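Local atomic coordinates of protease VP4 (PDB entry 2GEF), a protein that cleaves peptide bonds as a birnaviral serine protease with a serine/lysine catalytic dyad, and probably processes the viral polyprotein of which it is a part. Residues R23-T28 with V122-N127; L32-A37 with K152-G157; D73-G78 with R101-I106; V109-W114 with H178-P183. All blocks are in the same frame, centred on the assembly; numbering follows the deposited sequence.

Contact 1. Residues R23-T28 with V122-N127; sequences RIVHFT and VDVVWN
R23 and V25 pair with V124 and V122 through four backbone hydrogen bonds, which set strand 22-27 antiparallel to strand 120-126. In the first hydrogen-bonded pair R23 N reaches V124 O at 3.1 Å, and V124 N answers to R23 O at 3.1 Å. In the second, V25 N donates to V122 O at 2.8 Å, while V122 N gives a short bond of 2.6 Å to V25 O. Between these lies the non-hydrogen-bonded pair I24 and D123, where the CA-H of I24 leans on V122 O, a weaker contact.

Apolar contacts gather on the face that carries V25, V122 and V124, with R23 as the charged exception at its margin. F27 sets the edge of its ring against the two valines of the other strand: CD1 meets V122 CB and CE1 meets V124 CG2, each at 3.8 Å, and the side chains cross at about a right angle. V25 CG2 lies over one face of this ring, near its rim. From strand 104-109, L107 packs on F27 and V124, and V109 on V122.

I24 and D123 form the other face, which is mixed. D123 has CG anti to its own N (chi1 -176°), beside I24, whose CD1 comes to 3.8 Å from OD1; that oxygen is hydrogen-bonded to S22 OG.

Beta-branched residues suit such an extended pair. The chemistry implies a division of labour: backbone bonds supply the pairing, V122, V124 and F27 bury one face, and the face of I24 and D123 is more exposed and of mixed character.

Contact 2. Residues L32-A37 with K152-G157; sequences LFPVVA and KAAYTG
L32 and Y155 join two strands of different sheets by one backbone bond: strand 31-38 belongs to the large mixed sheet, strand 154-160 to another, and segment 32-37 crosses 154-156 at 60°, beside the Ser/Lys catalytic dyad. Y155 N donates to L32 O at 2.7 Å, and the edge of the Y155 ring also faces this oxygen, CD2 lying 3.7 Å from L32 O. The far end of the ring is held elsewhere, its OH by H206.

P34 and T156 cross at about a right angle, P34 CG resting 3.8 Å from T156 CB. Proline has no N-H to continue a ladder, and Y155 O is met by carbon: P34 CD at 3.1 Å and F33 CB at 3.0 Å. F33 CG sits between N and the carbonyl carbon (chi1 61°), the crowded position, and its ring leads away from Y155. The small methyl of A154 lies beside L32 CB, and a water bridges L32 N and A153 O.

T156 lies about 3 Å, side chain to side chain, from both S136, the nucleophile, and K173, and its OG1 has a weak hydrogen bond to K173 NZ. The same OG1 binds, at 2.9 Å, a water that donates to P34 O at 2.7 Å.

Contact 3. Residues D73-G78 with R101-I106; sequences DHKVWG and RTDLTI
D103 OD1 accepts two hydrogen bonds from the facing chain, from H74 ND1 at 3.2 Å and from K75 N at 2.9 Å. D103 CG lies beside its backbone N, opposite the carbonyl carbon (chi1 -62°), which carries OD1 to both donors. They reach it from opposite faces of the carboxylate plane, so one oxygen pins both a ring and a backbone amide. H74 presents OD1 with the edge of its imidazole and lays one face over the backbone at T102 N.

Beyond this carboxylate the backbones zip together: L104 N to K75 O at 2.6 Å, W77 N to L104 O at 2.9 Å and I106 N to W77 O at 3.0 Å. V76 and I106 meet on one side, CG1 to CG2 at 3.8 Å. On the other, T105 OG1 lies at the edge of the W77 ring, 3.4 Å from CD1. W77 NE1 is buried here without a polar partner.

Farther out, G53 and H55 fix the T105 hydroxyl, R56 makes a cation-pi contact with W77, and L141 of helix 138-146 covers V76. The catalytic dyad is S136 and K173; the H74-D103 bond belongs instead to the start of this strand pair. Alternate residues bonding to the two neighbours of the residue opposite are the mark of parallel beta pairing, here within a mixed sheet.

Contact 4. Residues V109-W114 with H178-P183; sequences VADVFW and HKIGLP
A Schellman motif ends helix 170-178, and the type I turn H178-G181 with the residue after it brings I180 and L182 against D111, V112 and W114 of strand 111-114. The motif closes with G181 N bonded to H178 O at 2.6 Å and L182 N to A177 O; G181, at phi 79°, takes the left-handed backbone shape that glycine adopts readily.

I180 and D111 run alongside each other, pointing contrary ways. The methyl CG2 of I180 rests 3.4 Å from D111 OD1 and 3.8 Å from A110 O, while its other branch, with CG1 placed between N and the carbonyl carbon (chi1 65°), carries CD1 to 4.2 Å from V112 CG2. The oxygen OD1 is occupied within its own strand by a weak hydrogen bond from V112 N at 2.8 Å.

L182 and W114 reach toward each other. L182 CD1 lies in the plane of the indole at its edge, 3.9 Å from CH2, and CD2 is closer, 3.7 Å from W114 CH2. V112 CG1 covers one face of the indole, V150 O accepts from W114 NE1, and K152 makes a cation-pi contact with the ring, so the indole is held on several sides.

Because no hydrogen bond crosses the contact, the helix end and the strand are joined by van der Waals contact: L182 fits its methyls round the CH2 corner of the indole, and I180 rests on a carboxylate oxygen of D111 already engaged with its own backbone.

How the contacts relate
Contact 2 lies nearest the centre of the chain and is wholly buried, at the catalytic dyad; the other three are partly buried, toward the outside. Contacts 1 and 4 share the three-stranded antiparallel sheet, for D123 pairs with A110 and D111. Contacts 2 and 3 both reach the large mixed sheet and touch where F33 meets I106. Contact 4 bears on contact 2 through L182 against L32 and the backbone bond from A154 N to P183 O. The chemistry follows place: ladders of backbone bonds in contacts 1 and 3, antiparallel and parallel, one backbone bond and bridging waters in contact 2, and in contact 4 van der Waals touching without hydrogen bonds across it, including a methyl against a carboxylate oxygen.

Contact 1. Residues R23-T28 with V122-N127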
loop_
_atom_site.group_PDB
_atom_site.type_symbol
_atom_site.label_atom_id
_atom_site.label_comp_id
_atom_site.label_asym_id
_atom_site.label_seq_id
_atom_site.Cartn_x
_atom_site.Cartn_y
_atom_site.Cartn_z
ATOM N N ARG A 23 11.234 -8.509 -11.561
ATOM C CA ARG A 23 11.649 -7.512 -12.566
ATOM C C ARG A 23 11.756 -6.076 -12.067
ATOM O O ARG A 23 10.820 -5.532 -11.484
ATOM C CB ARG A 23 10.750 -7.553 -13.754
ATOM C CG ARG A 23 9.505 -8.326 -13.530
ATOM C CD ARG A 23 8.767 -8.380 -14.881
ATOM N NE ARG A 23 8.878 -7.092 -15.596
ATOM C CZ ARG A 23 8.667 -6.974 -16.895
ATOM N NH1 ARG A 23 8.281 -8.070 -17.599
ATOM N NH2 ARG A 23 8.838 -5.793 -17.497
ATOM N N ILE A 24 12.936 -5.490 -12.234
ATOM C CA ILE A 24 13.099 -4.088 -12.050
ATOM C C ILE A 24 12.189 -3.339 -13.096
ATOM O O ILE A 24 12.287 -3.559 -14.276
ATOM C CB ILE A 24 14.629 -3.658 -12.072
ATOM C CG1 ILE A 24 15.531 -4.615 -11.242
ATOM C CG2 ILE A 24 14.850 -2.296 -11.423
ATOM C CD1 ILE A 24 14.811 -5.484 -10.232
ATOM N N VAL A 25 11.254 -2.501 -12.629
ATOM C CA VAL A 25 10.564 -1.625 -13.556
ATOM C C VAL A 25 10.632 -0.214 -13.029
ATOM O O VAL A 25 10.690 0.076 -11.791
ATOM C CB VAL A 25 9.084 -2.076 -14.026
ATOM C CG1 VAL A 25 8.462 -3.151 -13.214
ATOM C CG2 VAL A 25 8.083 -0.838 -14.405
ATOM N N HIS A 26 10.622 0.660 -14.018
ATOM C CA HIS A 26 10.824 2.046 -13.761
ATOM C C HIS A 26 9.419 2.647 -13.771
ATOM O O HIS A 26 8.655 2.504 -14.760
ATOM C CB HIS A 26 11.713 2.683 -14.810
ATOM C CG HIS A 26 11.796 4.136 -14.628
ATOM N ND1 HIS A 26 12.265 4.697 -13.456
ATOM C CD2 HIS A 26 11.374 5.162 -15.408
ATOM C CE1 HIS A 26 12.169 6.013 -13.545
ATOM N NE2 HIS A 26 11.632 6.322 -14.719
ATOM N N PHE A 27 9.078 3.286 -12.640
ATOM C CA PHE A 27 7.818 3.953 -12.445
ATOM C C PHE A 27 8.150 5.419 -12.184
ATOM O O PHE A 27 8.982 5.795 -11.306
ATOM C CB PHE A 27 7.105 3.387 -11.188
ATOM C CG PHE A 27 6.453 2.064 -11.429
ATOM C CD1 PHE A 27 6.905 0.920 -10.774
ATOM C CD2 PHE A 27 5.402 1.918 -12.330
ATOM C CE1 PHE A 27 6.302 -0.348 -11.029
ATOM C CE2 PHE A 27 4.835 0.643 -12.569
ATOM C CZ PHE A 27 5.271 -0.443 -11.877
ATOM N N THR A 28 7.441 6.248 -12.913
ATOM C CA THR A 28 7.493 7.653 -12.702
ATOM C C THR A 28 6.453 8.106 -11.649
ATOM O O THR A 28 6.431 9.268 -11.239
ATOM C CB THR A 28 7.225 8.385 -14.037
ATOM O OG1 THR A 28 5.986 7.933 -14.577
ATOM C CG2 THR A 28 8.363 8.164 -15.009
ATOM N N VAL A 122 11.628 -0.172 -9.339
ATOM C CA VAL A 122 10.871 -0.802 -8.279
ATOM C C VAL A 122 11.005 -2.234 -8.678
ATOM O O VAL A 122 10.733 -2.622 -9.856
ATOM C CB VAL A 122 9.350 -0.309 -8.169
ATOM C CG1 VAL A 122 8.364 -1.280 -7.415
ATOM C CG2 VAL A 122 9.211 1.170 -7.669
ATOM N N ASP A 123 11.468 -3.001 -7.702
ATOM C CA ASP A 123 11.546 -4.442 -7.899
ATOM C C ASP A 123 10.141 -5.067 -7.694
ATOM O O ASP A 123 9.735 -5.318 -6.577
ATOM C CB ASP A 123 12.605 -4.973 -6.911
ATOM C CG ASP A 123 12.881 -6.423 -7.029
ATOM O OD1 ASP A 123 12.344 -7.123 -7.881
ATOM O OD2 ASP A 123 13.732 -6.854 -6.228
ATOM N N VAL A 124 9.419 -5.286 -8.782
ATOM C CA VAL A 124 8.093 -5.883 -8.738
ATOM C C VAL A 124 8.316 -7.410 -8.676
ATOM O O VAL A 124 9.127 -7.945 -9.341
ATOM C CB VAL A 124 7.260 -5.529 -10.035
ATOM C CG1 VAL A 124 5.845 -6.203 -10.160
ATOM C CG2 VAL A 124 7.177 -4.005 -10.279
ATOM N N VAL A 125 7.574 -8.094 -7.854
ATOM C CA VAL A 125 7.731 -9.523 -7.659
ATOM C C VAL A 125 6.327 -10.202 -7.820
ATOM O O VAL A 125 5.274 -9.532 -7.742
ATOM C CB VAL A 125 8.389 -9.859 -6.193
ATOM C CG1 VAL A 125 9.972 -9.555 -6.089
ATOM C CG2 VAL A 125 7.572 -9.288 -4.953
ATOM N N TRP A 126 6.340 -11.517 -7.976
ATOM C CA TRP A 126 5.205 -12.376 -7.699
ATOM C C TRP A 126 5.387 -12.982 -6.319
ATOM O O TRP A 126 6.424 -13.587 -5.986
ATOM C CB TRP A 126 5.121 -13.512 -8.731
ATOM C CG TRP A 126 4.906 -13.062 -10.148
ATOM C CD1 TRP A 126 4.990 -11.756 -10.618
ATOM C CD2 TRP A 126 4.617 -13.878 -11.280
ATOM N NE1 TRP A 126 4.718 -11.724 -11.987
ATOM C CE2 TRP A 126 4.447 -13.007 -12.405
ATOM C CE3 TRP A 126 4.413 -15.250 -11.457
ATOM C CZ2 TRP A 126 4.132 -13.484 -13.689
ATOM C CZ3 TRP A 126 4.082 -15.712 -12.732
ATOM C CH2 TRP A 126 3.962 -14.831 -13.819
ATOM N N ASN A 127 4.358 -12.808 -5.502
ATOM C CA ASN A 127 4.236 -13.419 -4.163
ATOM C C ASN A 127 2.985 -14.249 -4.501
ATOM O O ASN A 127 2.262 -13.873 -5.442
ATOM C CB ASN A 127 3.993 -12.305 -3.038
ATOM C CG ASN A 127 2.581 -11.678 -3.087
ATOM O OD1 ASN A 127 1.616 -12.202 -3.714
ATOM N ND2 ASN A 127 2.428 -10.619 -2.350
#

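Contact 2. Residues L32-A37 with K152-G157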
loop_
_atom_site.group_PDB
_atom_site.type_symbol
_atom_site.label_atom_id
_atom_site.label_comp_id
_atom_site.label_asym_id
_atom_site.label_seq_id
_atom_site.Cartn_x
_atom_site.Cartn_y
_atom_site.Cartn_z
ATOM N N LEU A 32 3.234 3.497 -2.253
ATOM C CA LEU A 32 3.413 2.295 -1.420
ATOM C C LEU A 32 2.492 2.270 -0.274
ATOM O O LEU A 32 2.214 3.306 0.373
ATOM C CB LEU A 32 4.882 2.184 -0.871
ATOM C CG LEU A 32 5.878 2.070 -2.040
ATOM C CD1 LEU A 32 7.283 2.617 -1.553
ATOM C CD2 LEU A 32 6.077 0.562 -2.726
ATOM N N PHE A 33 2.071 1.034 0.023
ATOM C CA PHE A 33 1.261 0.762 1.151
ATOM C C PHE A 33 1.594 -0.706 1.688
ATOM O O PHE A 33 2.141 -1.461 0.954
ATOM C CB PHE A 33 -0.195 0.838 0.797
ATOM C CG PHE A 33 -0.658 -0.169 -0.289
ATOM C CD1 PHE A 33 -1.421 -1.306 0.066
ATOM C CD2 PHE A 33 -0.507 0.148 -1.692
ATOM C CE1 PHE A 33 -1.895 -2.211 -0.944
ATOM C CE2 PHE A 33 -1.018 -0.726 -2.686
ATOM C CZ PHE A 33 -1.745 -1.858 -2.339
ATOM N N PRO A 34 1.333 -1.001 2.995
ATOM C CA PRO A 34 1.528 -2.322 3.570
ATOM C C PRO A 34 0.409 -3.232 3.486
ATOM O O PRO A 34 -0.741 -2.786 3.417
ATOM C CB PRO A 34 1.972 -2.015 4.983
ATOM C CG PRO A 34 1.106 -0.871 5.282
ATOM C CD PRO A 34 1.158 0.003 4.051
ATOM N N VAL A 35 0.784 -4.523 3.254
ATOM C CA VAL A 35 -0.171 -5.593 3.073
ATOM C C VAL A 35 0.120 -6.747 4.046
ATOM O O VAL A 35 1.218 -7.355 4.005
ATOM C CB VAL A 35 -0.213 -6.144 1.689
ATOM C CG1 VAL A 35 -1.271 -7.434 1.642
ATOM C CG2 VAL A 35 -0.703 -5.080 0.726
ATOM N N VAL A 36 -0.862 -7.029 4.935
ATOM C CA VAL A 36 -0.615 -8.056 5.954
ATOM C C VAL A 36 -1.608 -9.268 5.641
ATOM O O VAL A 36 -2.735 -9.069 5.083
ATOM C CB VAL A 36 -0.747 -7.496 7.385
ATOM C CG1 VAL A 36 0.099 -6.257 7.629
ATOM C CG2 VAL A 36 -2.209 -7.231 7.762
ATOM N N ALA A 37 -1.171 -10.479 5.969
ATOM C CA ALA A 37 -1.949 -11.681 5.866
ATOM C C ALA A 37 -1.541 -12.627 7.003
ATOM O O ALA A 37 -0.363 -12.564 7.537
ATOM C CB ALA A 37 -1.759 -12.318 4.562
ATOM N N LYS A 152 8.550 8.843 -0.959
ATOM C CA LYS A 152 9.367 7.875 -0.161
ATOM C C LYS A 152 8.767 7.557 1.190
ATOM O O LYS A 152 9.174 8.066 2.182
ATOM C CB LYS A 152 10.795 8.332 -0.007
ATOM C CG LYS A 152 11.451 8.763 -1.282
ATOM C CD LYS A 152 12.874 9.401 -1.038
ATOM C CE LYS A 152 13.376 10.317 -2.200
ATOM N NZ LYS A 152 14.914 10.492 -2.071
ATOM N N ALA A 153 7.751 6.717 1.256
ATOM C CA ALA A 153 7.145 6.408 2.489
ATOM C C ALA A 153 6.196 5.336 2.173
ATOM O O ALA A 153 5.689 5.331 1.108
ATOM C CB ALA A 153 6.307 7.709 2.961
ATOM N N ALA A 154 5.763 4.529 3.133
ATOM C CA ALA A 154 4.590 3.670 2.815
ATOM C C ALA A 154 3.376 4.232 3.502
ATOM O O ALA A 154 3.442 4.712 4.630
ATOM C CB ALA A 154 4.879 2.206 3.279
ATOM N N TYR A 155 2.210 4.072 2.932
ATOM C CA TYR A 155 0.962 4.633 3.526
ATOM C C TYR A 155 -0.097 3.596 3.919
ATOM O O TYR A 155 -0.383 2.595 3.192
ATOM C CB TYR A 155 0.321 5.689 2.615
ATOM C CG TYR A 155 1.265 6.855 2.358
ATOM C CD1 TYR A 155 1.286 7.939 3.220
ATOM C CD2 TYR A 155 2.060 6.930 1.146
ATOM C CE1 TYR A 155 2.163 9.081 3.012
ATOM C CE2 TYR A 155 3.010 8.042 0.966
ATOM C CZ TYR A 155 3.021 9.071 1.890
ATOM O OH TYR A 155 3.962 10.135 1.804
ATOM N N THR A 156 -0.784 3.885 5.041
ATOM C CA THR A 156 -1.891 2.998 5.500
ATOM C C THR A 156 -3.021 3.790 6.132
ATOM O O THR A 156 -2.808 4.717 6.938
ATOM C CB THR A 156 -1.373 1.806 6.359
ATOM O OG1 THR A 156 -2.292 0.719 6.268
ATOM C CG2 THR A 156 -1.023 2.177 7.874
ATOM N N GLY A 157 -4.254 3.499 5.702
ATOM C CA GLY A 157 -5.326 4.200 6.244
ATOM C C GLY A 157 -6.525 4.036 5.353
ATOM O O GLY A 157 -6.386 4.117 4.142
HETATM O O HOH W 1 5.086 5.668 -1.421
HETATM O O HOH W 2 -2.457 -0.669 3.783
#

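Contact 3. Residues D73-G78 with R101-I106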
loop_
_atom_site.group_PDB
_atom_site.type_symbol
_atom_site.label_atom_id
_atom_site.label_comp_id
_atom_site.label_asym_id
_atom_site.label_seq_id
_atom_site.Cartn_x
_atom_site.Cartn_y
_atom_site.Cartn_z
ATOM N N ASP A 73 -16.440 4.085 -9.273
ATOM C CA ASP A 73 -16.681 3.021 -10.226
ATOM C C ASP A 73 -15.549 2.644 -11.147
ATOM O O ASP A 73 -15.789 2.061 -12.211
ATOM C CB ASP A 73 -17.910 3.256 -11.094
ATOM C CG ASP A 73 -19.226 2.872 -10.365
ATOM O OD1 ASP A 73 -19.228 1.817 -9.717
ATOM O OD2 ASP A 73 -20.237 3.632 -10.444
ATOM N N HIS A 74 -14.339 3.016 -10.758
ATOM C CA HIS A 74 -13.114 2.590 -11.402
ATOM C C HIS A 74 -12.664 1.262 -10.878
ATOM O O HIS A 74 -13.145 0.814 -9.844
ATOM C CB HIS A 74 -12.071 3.665 -11.213
ATOM C CG HIS A 74 -12.323 4.783 -12.109
ATOM N ND1 HIS A 74 -11.991 4.746 -13.441
ATOM C CD2 HIS A 74 -13.022 5.929 -11.924
ATOM C CE1 HIS A 74 -12.435 5.846 -14.024
ATOM N NE2 HIS A 74 -13.064 6.577 -13.126
ATOM N N LYS A 75 -11.725 0.658 -11.581
ATOM C CA LYS A 75 -11.106 -0.611 -11.062
ATOM C C LYS A 75 -9.734 -0.492 -10.453
ATOM O O LYS A 75 -8.837 0.281 -10.906
ATOM C CB LYS A 75 -11.088 -1.693 -12.189
ATOM C CG LYS A 75 -12.481 -1.705 -12.814
ATOM C CD LYS A 75 -12.472 -2.196 -14.201
ATOM C CE LYS A 75 -13.834 -2.040 -14.883
ATOM N NZ LYS A 75 -14.632 -3.265 -14.760
ATOM N N VAL A 76 -9.587 -1.264 -9.374
ATOM C CA VAL A 76 -8.308 -1.417 -8.807
ATOM C C VAL A 76 -8.050 -2.845 -9.050
ATOM O O VAL A 76 -8.497 -3.652 -8.224
ATOM C CB VAL A 76 -8.230 -1.194 -7.265
ATOM C CG1 VAL A 76 -6.671 -1.237 -6.777
ATOM C CG2 VAL A 76 -8.988 0.103 -6.826
ATOM N N TRP A 77 -7.329 -3.172 -10.129
ATOM C CA TRP A 77 -6.809 -4.526 -10.370
ATOM C C TRP A 77 -5.871 -5.098 -9.234
ATOM O O TRP A 77 -4.874 -4.472 -8.894
ATOM C CB TRP A 77 -6.017 -4.525 -11.687
ATOM C CG TRP A 77 -6.767 -3.894 -12.778
ATOM C CD1 TRP A 77 -6.521 -2.665 -13.421
ATOM C CD2 TRP A 77 -7.841 -4.483 -13.438
ATOM N NE1 TRP A 77 -7.431 -2.482 -14.473
ATOM C CE2 TRP A 77 -8.259 -3.579 -14.494
ATOM C CE3 TRP A 77 -8.502 -5.698 -13.274
ATOM C CZ2 TRP A 77 -9.335 -3.843 -15.306
ATOM C CZ3 TRP A 77 -9.606 -5.973 -14.143
ATOM C CH2 TRP A 77 -9.991 -5.062 -15.137
ATOM N N GLY A 78 -6.190 -6.297 -8.720
ATOM C CA GLY A 78 -5.380 -6.954 -7.688
ATOM C C GLY A 78 -5.928 -6.906 -6.307
ATOM O O GLY A 78 -5.376 -7.473 -5.360
ATOM N N ARG A 101 -10.937 8.818 -10.111
ATOM C CA ARG A 101 -10.972 9.160 -11.577
ATOM C C ARG A 101 -9.969 8.323 -12.526
ATOM O O ARG A 101 -9.698 8.648 -13.683
ATOM C CB ARG A 101 -10.914 10.694 -11.849
ATOM C CG ARG A 101 -10.295 11.592 -10.744
ATOM C CD ARG A 101 -10.189 13.113 -11.062
ATOM N NE ARG A 101 -8.944 13.576 -10.384
ATOM C CZ ARG A 101 -7.727 13.133 -10.726
ATOM N NH1 ARG A 101 -7.634 12.263 -11.736
ATOM N NH2 ARG A 101 -6.646 13.476 -10.046
ATOM N N THR A 102 -9.528 7.152 -12.070
ATOM C CA THR A 102 -8.685 6.313 -12.896
ATOM C C THR A 102 -8.733 4.867 -12.355
ATOM O O THR A 102 -8.954 4.612 -11.154
ATOM C CB THR A 102 -7.220 6.886 -12.924
ATOM O OG1 THR A 102 -6.386 5.986 -13.673
ATOM C CG2 THR A 102 -6.598 7.035 -11.392
ATOM N N ASP A 103 -8.504 3.918 -13.242
ATOM C CA ASP A 103 -8.174 2.559 -12.769
ATOM C C ASP A 103 -6.813 2.507 -12.120
ATOM O O ASP A 103 -5.938 3.289 -12.436
ATOM C CB ASP A 103 -8.224 1.535 -13.948
ATOM C CG ASP A 103 -9.639 1.434 -14.576
ATOM O OD1 ASP A 103 -10.615 1.857 -14.005
ATOM O OD2 ASP A 103 -9.793 0.928 -15.699
ATOM N N LEU A 104 -6.559 1.543 -11.291
ATOM C CA LEU A 104 -5.204 1.470 -10.741
ATOM C C LEU A 104 -4.963 -0.009 -10.702
ATOM O O LEU A 104 -5.929 -0.776 -10.826
ATOM C CB LEU A 104 -5.099 2.042 -9.306
ATOM C CG LEU A 104 -5.199 3.591 -9.014
ATOM C CD1 LEU A 104 -6.557 3.941 -8.361
ATOM C CD2 LEU A 104 -4.030 4.048 -8.027
ATOM N N THR A 105 -3.687 -0.385 -10.604
ATOM C CA THR A 105 -3.289 -1.728 -10.404
ATOM C C THR A 105 -2.379 -1.733 -9.226
ATOM O O THR A 105 -1.572 -0.786 -9.088
ATOM C CB THR A 105 -2.445 -2.113 -11.661
ATOM O OG1 THR A 105 -3.274 -1.950 -12.797
ATOM C CG2 THR A 105 -2.163 -3.555 -11.646
ATOM N N ILE A 106 -2.449 -2.726 -8.343
ATOM C CA ILE A 106 -1.482 -2.815 -7.227
ATOM C C ILE A 106 -0.619 -4.089 -7.433
ATOM O O ILE A 106 -1.038 -5.063 -8.072
ATOM C CB ILE A 106 -2.230 -2.831 -5.851
ATOM C CG1 ILE A 106 -3.168 -4.023 -5.830
ATOM C CG2 ILE A 106 -3.052 -1.574 -5.709
ATOM C CD1 ILE A 106 -3.788 -4.506 -4.520
#

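Contact 4. Residues V109-W114 with H178-P183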
loop_
_atom_site.group_PDB
_atom_site.type_symbol
_atom_site.label_atom_id
_atom_site.label_comp_id
_atom_site.label_asym_id
_atom_site.label_seq_id
_atom_site.Cartn_x
_atom_site.Cartn_y
_atom_site.Cartn_z
ATOM N N VAL A 109 5.849 -5.587 -4.132
ATOM C CA VAL A 109 7.221 -5.162 -4.459
ATOM C C VAL A 109 8.285 -5.579 -3.342
ATOM O O VAL A 109 8.020 -5.359 -2.116
ATOM C CB VAL A 109 7.231 -3.673 -4.680
ATOM C CG1 VAL A 109 6.078 -3.242 -5.618
ATOM C CG2 VAL A 109 7.061 -2.947 -3.389
ATOM N N ALA A 110 9.470 -6.094 -3.733
ATOM C CA ALA A 110 10.517 -6.386 -2.772
ATOM C C ALA A 110 11.405 -5.223 -2.393
ATOM O O ALA A 110 12.037 -5.307 -1.417
ATOM C CB ALA A 110 11.367 -7.417 -3.347
ATOM N N ASP A 111 11.487 -4.150 -3.172
ATOM C CA ASP A 111 12.378 -3.055 -2.937
ATOM C C ASP A 111 12.187 -1.943 -3.952
ATOM O O ASP A 111 11.553 -2.137 -4.960
ATOM C CB ASP A 111 13.846 -3.480 -3.083
ATOM C CG ASP A 111 14.798 -2.649 -2.179
ATOM O OD1 ASP A 111 14.357 -1.681 -1.455
ATOM O OD2 ASP A 111 15.992 -2.973 -2.180
ATOM N N VAL A 112 12.851 -0.810 -3.705
ATOM C CA VAL A 112 12.613 0.463 -4.415
ATOM C C VAL A 112 13.846 1.341 -4.354
ATOM O O VAL A 112 14.398 1.670 -3.268
ATOM C CB VAL A 112 11.375 1.325 -3.866
ATOM C CG1 VAL A 112 11.103 2.526 -4.863
ATOM C CG2 VAL A 112 10.115 0.455 -3.798
ATOM N N PHE A 113 14.266 1.716 -5.557
ATOM C CA PHE A 113 15.476 2.488 -5.746
ATOM C C PHE A 113 14.976 3.712 -6.419
ATOM O O PHE A 113 14.539 3.585 -7.529
ATOM C CB PHE A 113 16.504 1.710 -6.643
ATOM C CG PHE A 113 16.725 0.273 -6.158
ATOM C CD1 PHE A 113 17.505 0.019 -5.002
ATOM C CD2 PHE A 113 16.039 -0.804 -6.794
ATOM C CE1 PHE A 113 17.632 -1.264 -4.493
ATOM C CE2 PHE A 113 16.169 -2.071 -6.362
ATOM C CZ PHE A 113 16.993 -2.333 -5.168
ATOM N N TRP A 114 15.008 4.858 -5.724
ATOM C CA TRP A 114 14.739 6.198 -6.289
ATOM C C TRP A 114 15.893 6.702 -7.165
ATOM O O TRP A 114 17.112 6.393 -6.936
ATOM C CB TRP A 114 14.415 7.298 -5.235
ATOM C CG TRP A 114 12.971 7.152 -4.728
ATOM C CD1 TRP A 114 11.847 7.819 -5.138
ATOM C CD2 TRP A 114 12.543 6.232 -3.735
ATOM N NE1 TRP A 114 10.740 7.345 -4.484
ATOM C CE2 TRP A 114 11.158 6.414 -3.567
ATOM C CE3 TRP A 114 13.230 5.320 -2.885
ATOM C CZ2 TRP A 114 10.408 5.644 -2.657
ATOM C CZ3 TRP A 114 12.484 4.557 -1.969
ATOM C CH2 TRP A 114 11.052 4.749 -1.870
ATOM N N HIS A 178 9.858 -0.500 7.135
ATOM C CA HIS A 178 11.205 -0.244 7.752
ATOM C C HIS A 178 12.245 -1.198 7.073
ATOM O O HIS A 178 13.396 -0.824 6.845
ATOM C CB HIS A 178 11.108 -0.457 9.275
ATOM C CG HIS A 178 10.214 0.526 9.967
ATOM N ND1 HIS A 178 10.097 0.553 11.356
ATOM C CD2 HIS A 178 9.425 1.560 9.484
ATOM C CE1 HIS A 178 9.252 1.530 11.707
ATOM N NE2 HIS A 178 8.853 2.185 10.595
ATOM N N LYS A 179 11.761 -2.368 6.630
ATOM C CA LYS A 179 12.572 -3.311 5.992
ATOM C C LYS A 179 13.288 -2.715 4.808
ATOM O O LYS A 179 14.429 -3.092 4.440
ATOM C CB LYS A 179 11.770 -4.569 5.632
ATOM C CG LYS A 179 12.722 -5.684 5.012
ATOM C CD LYS A 179 11.906 -6.886 4.384
ATOM C CE LYS A 179 12.807 -8.080 3.791
ATOM N NZ LYS A 179 12.098 -9.350 3.102
ATOM N N ILE A 180 12.629 -1.795 4.140
ATOM C CA ILE A 180 13.395 -1.125 3.151
ATOM C C ILE A 180 13.751 0.302 3.467
ATOM O O ILE A 180 13.979 1.002 2.580
ATOM C CB ILE A 180 12.794 -1.311 1.757
ATOM C CG1 ILE A 180 11.410 -0.659 1.635
ATOM C CG2 ILE A 180 12.776 -2.812 1.360
ATOM C CD1 ILE A 180 11.098 -0.534 0.174
ATOM N N GLY A 181 13.822 0.707 4.763
ATOM C CA GLY A 181 14.250 2.133 5.095
ATOM C C GLY A 181 13.201 3.275 4.948
ATOM O O GLY A 181 13.552 4.409 5.013
ATOM N N LEU A 182 11.936 2.934 4.903
ATOM C CA LEU A 182 10.809 3.854 4.710
ATOM C C LEU A 182 9.981 3.971 5.961
ATOM O O LEU A 182 9.809 2.918 6.626
ATOM C CB LEU A 182 9.857 3.333 3.630
ATOM C CG LEU A 182 10.410 3.162 2.238
ATOM C CD1 LEU A 182 9.305 2.928 1.124
ATOM C CD2 LEU A 182 11.257 4.453 1.815
ATOM N N PRO A 183 9.489 5.218 6.275
ATOM C CA PRO A 183 8.443 5.329 7.217
ATOM C C PRO A 183 7.091 4.798 6.831
ATOM O O PRO A 183 6.671 4.839 5.658
ATOM C CB PRO A 183 8.407 6.863 7.540
ATOM C CG PRO A 183 8.757 7.475 6.192
ATOM C CD PRO A 183 9.928 6.560 5.817
#